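Local coordinates for protein shikimate 5-dehydrogenase (Mycobacterium fortuitum subsp. fortuitum DSM 46621, PDB 4XIJ) that probably catalyses the NADP-dependent interconversion of 3-dehydroshikimate and shikimate, the fourth step of chorismate biosynthesis, at residues S128-G133 with D195-T200. Numbering follows the deposited sequence.
Sequences SALVIG and DAAVST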
ATOM      1  N   SER A 128      19.011  -2.306  -6.591  1.00 10.21           N
ATOM      2  CA  SER A 128      18.875  -0.863  -6.705  0.71 10.57           C
ATOM      3  C   SER A 128      17.464  -0.534  -7.191  1.00  9.75           C
ATOM      4  O   SER A 128      17.032  -0.973  -8.261  1.00 10.36           O
ATOM      5  CB  SER A 128      19.915  -0.269  -7.669  0.71 11.28           C
ATOM      6  OG  SER A 128      19.633   1.109  -7.834  0.71 13.64           O
ATOM      7  N   ALA A 129      16.721   0.201  -6.386  1.00  8.44           N
ATOM      8  CA  ALA A 129      15.309   0.504  -6.703  1.00  8.25           C
ATOM      9  C   ALA A 129      15.055   1.979  -6.679  1.00  8.12           C
ATOM     10  O   ALA A 129      15.669   2.690  -5.880  1.00  9.90           O
ATOM     11  CB  ALA A 129      14.350  -0.191  -5.687  1.00  9.70           C
ATOM     12  N   LEU A 130      14.152   2.434  -7.540  1.00  8.21           N
ATOM     13  CA  LEU A 130      13.713   3.830  -7.572  1.00  7.70           C
ATOM     14  C   LEU A 130      12.314   3.938  -6.983  1.00  8.49           C
ATOM     15  O   LEU A 130      11.466   3.067  -7.208  1.00  9.00           O
ATOM     16  CB  LEU A 130      13.634   4.368  -9.022  1.00  8.45           C
ATOM     17  CG  LEU A 130      14.857   4.063  -9.894  1.00  8.66           C
ATOM     18  CD1 LEU A 130      14.664   4.667 -11.295  1.00 10.13           C
ATOM     19  CD2 LEU A 130      16.179   4.582  -9.250  1.00 11.34           C
ATOM     20  N   VAL A 131      12.051   5.026  -6.274  1.00  8.06           N
ATOM     21  CA  VAL A 131      10.687   5.448  -5.948  1.00  7.64           C
ATOM     22  C   VAL A 131      10.470   6.705  -6.770  1.00  9.11           C
ATOM     23  O   VAL A 131      11.254   7.680  -6.698  1.00 10.08           O
ATOM     24  CB  VAL A 131      10.512   5.719  -4.458  1.00  8.58           C
ATOM     25  CG1 VAL A 131       9.133   6.283  -4.175  1.00 10.16           C
ATOM     26  CG2 VAL A 131      10.746   4.443  -3.688  1.00  9.83           C
ATOM     27  N   ILE A 132       9.446   6.694  -7.622  1.00  7.64           N
ATOM     28  CA  ILE A 132       9.144   7.898  -8.418  1.00  8.08           C
ATOM     29  C   ILE A 132       8.074   8.684  -7.662  1.00  9.38           C
ATOM     30  O   ILE A 132       6.959   8.182  -7.480  1.00  9.72           O
ATOM     31  CB  ILE A 132       8.628   7.572  -9.856  1.00  9.11           C
ATOM     32  CG1 ILE A 132       9.389   6.426 -10.556  1.00 10.30           C
ATOM     33  CG2 ILE A 132       8.622   8.848 -10.705  1.00  9.57           C
ATOM     34  CD1 ILE A 132      10.866   6.639 -10.653  1.00 11.08           C
ATOM     35  N   GLY A 133       8.381   9.914  -7.267  1.00 10.09           N
ATOM     36  CA  GLY A 133       7.470  10.749  -6.500  1.00 10.15           C
ATOM     37  C   GLY A 133       7.831  10.809  -5.026  1.00 11.16           C
ATOM     38  O   GLY A 133       8.639   9.990  -4.516  1.00 12.14           O
ATOM     39  N   ASP A 195      17.281  -1.778 -10.858  1.00 10.22           N
ATOM     40  CA  ASP A 195      16.630  -3.093 -11.107  1.00  9.04           C
ATOM     41  C   ASP A 195      15.113  -3.027 -11.119  1.00 10.11           C
ATOM     42  O   ASP A 195      14.460  -3.820 -11.777  1.00 11.82           O
ATOM     43  CB  ASP A 195      17.117  -4.080 -10.058  1.00  9.89           C
ATOM     44  CG  ASP A 195      18.631  -4.212 -10.100  1.00 12.26           C
ATOM     45  OD1 ASP A 195      19.178  -4.519 -11.190  1.00 14.54           O
ATOM     46  OD2 ASP A 195      19.287  -3.965  -9.079  1.00 13.62           O
ATOM     47  N   ALA A 196      14.573  -2.048 -10.426  1.00 10.04           N
ATOM     48  CA  ALA A 196      13.116  -1.963 -10.292  1.00  8.64           C
ATOM     49  C   ALA A 196      12.741  -0.550  -9.932  1.00  7.94           C
ATOM     50  O   ALA A 196      13.583   0.198  -9.429  1.00  9.20           O
ATOM     51  CB  ALA A 196      12.597  -2.931  -9.169  1.00 10.08           C
ATOM     52  N   ALA A 197      11.476  -0.210 -10.143  1.00  7.30           N
ATOM     53  CA  ALA A 197      10.935   1.081  -9.663  1.00  7.84           C
ATOM     54  C   ALA A 197       9.508   0.927  -9.206  1.00  9.11           C
ATOM     55  O   ALA A 197       8.786   0.067  -9.735  1.00  9.81           O
ATOM     56  CB  ALA A 197      10.996   2.194 -10.743  1.00  7.97           C
ATOM     57  N   VAL A 198       9.111   1.774  -8.244  1.00  8.31           N
ATOM     58  CA  VAL A 198       7.717   1.940  -7.856  1.00  8.42           C
ATOM     59  C   VAL A 198       7.354   3.359  -8.213  1.00  8.22           C
ATOM     60  O   VAL A 198       7.925   4.289  -7.667  1.00  9.06           O
ATOM     61  CB  VAL A 198       7.504   1.713  -6.337  1.00  7.87           C
ATOM     62  CG1 VAL A 198       6.016   1.861  -5.951  1.00  9.90           C
ATOM     63  CG2 VAL A 198       8.032   0.341  -5.944  1.00  9.70           C
ATOM     64  N   SER A 199       6.380   3.532  -9.086  1.00  8.60           N
ATOM     65  CA  SER A 199       5.936   4.857  -9.474  1.00  9.67           C
ATOM     66  C   SER A 199       4.663   5.243  -8.741  1.00 10.02           C
ATOM     67  O   SER A 199       3.635   4.547  -8.835  1.00 11.16           O
ATOM     68  CB  SER A 199       5.688   4.913 -10.985  1.00 10.22           C
ATOM     69  OG  SER A 199       5.346   6.238 -11.336  1.00 11.26           O
ATOM     70  N   THR A 200       4.734   6.304  -7.946  1.00  9.68           N
ATOM     71  CA  THR A 200       3.634   6.711  -7.080  1.00 10.58           C
ATOM     72  C   THR A 200       2.855   7.916  -7.603  1.00 12.43           C
ATOM     73  O   THR A 200       1.907   8.365  -6.944  1.00 15.13           O
ATOM     74  CB  THR A 200       4.152   7.052  -5.647  1.00 10.65           C
ATOM     75  OG1 THR A 200       4.925   8.261  -5.677  1.00 11.73           O
ATOM     76  CG2 THR A 200       4.991   5.898  -5.074  1.00 10.91           C
TER
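Thr200 grips the carbonyl of Ile132 twice. Its OG1 donates to Ile132 O at 2.7 Å, and its backbone N donates to the same oxygen. A chi1 of 70° sets OG1 between the backbone N and the carbonyl carbon of Thr200, which lets hydroxyl and amide reach one acceptor. At the other end, Ser128 and Asp195 are joined through both side chain and backbone. Ser128 N donates to Asp195 OD2 at 3.0 Å, meeting the carboxylate on its anti side, 19° out of plane. OD2 also accepts from Asp127 N, so two backbone amides hold this one oxygen. Asp195 N bonds to Ser128 O at 2.7 Å, and Ala196 N adds a weak bond to that oxygen.

Between these ends, strands 128-132 and 196-199 run parallel. Leu130 N donates to Ala196 O, Val198 N to Leu130 O, and Ile132 N to Val198 O, the last at 2.8 Å. Ala129 CA also approaches Ala196 O in a CA-H...O contact.

Leu130, Ile132, Ala197 and Ser199 share one face of the sheet. Leu130 CB lies 3.8 Å from Ala197 CB. Ile132 carries CG1 beside its backbone N, and a chi2 of -56° folds CD1 back to 4.4 Å from Ala197 CB. Ser199 OG rests against Ile132 CB at 3.8 Å. Ala129, Val131, Ala196 and Val198 occupy the opposite face. There Ala129 and Val131 pack on Leu145 of helix 138-147, while Val198 packs on Val118 and Leu122 of helix 114-122.

Strand 128-132 also bonds to strand 152-157 along its other edge. It is the first in chain order of a six-stranded parallel sheet of order 3-2-1-4-5-6, with strand 196-199 the fourth, so the two sit side by side at its centre. Gly133 begins a GxGxxA pattern leading into helix 138-147, consistent with the NADP-binding Rossmann fold of shikimate dehydrogenases.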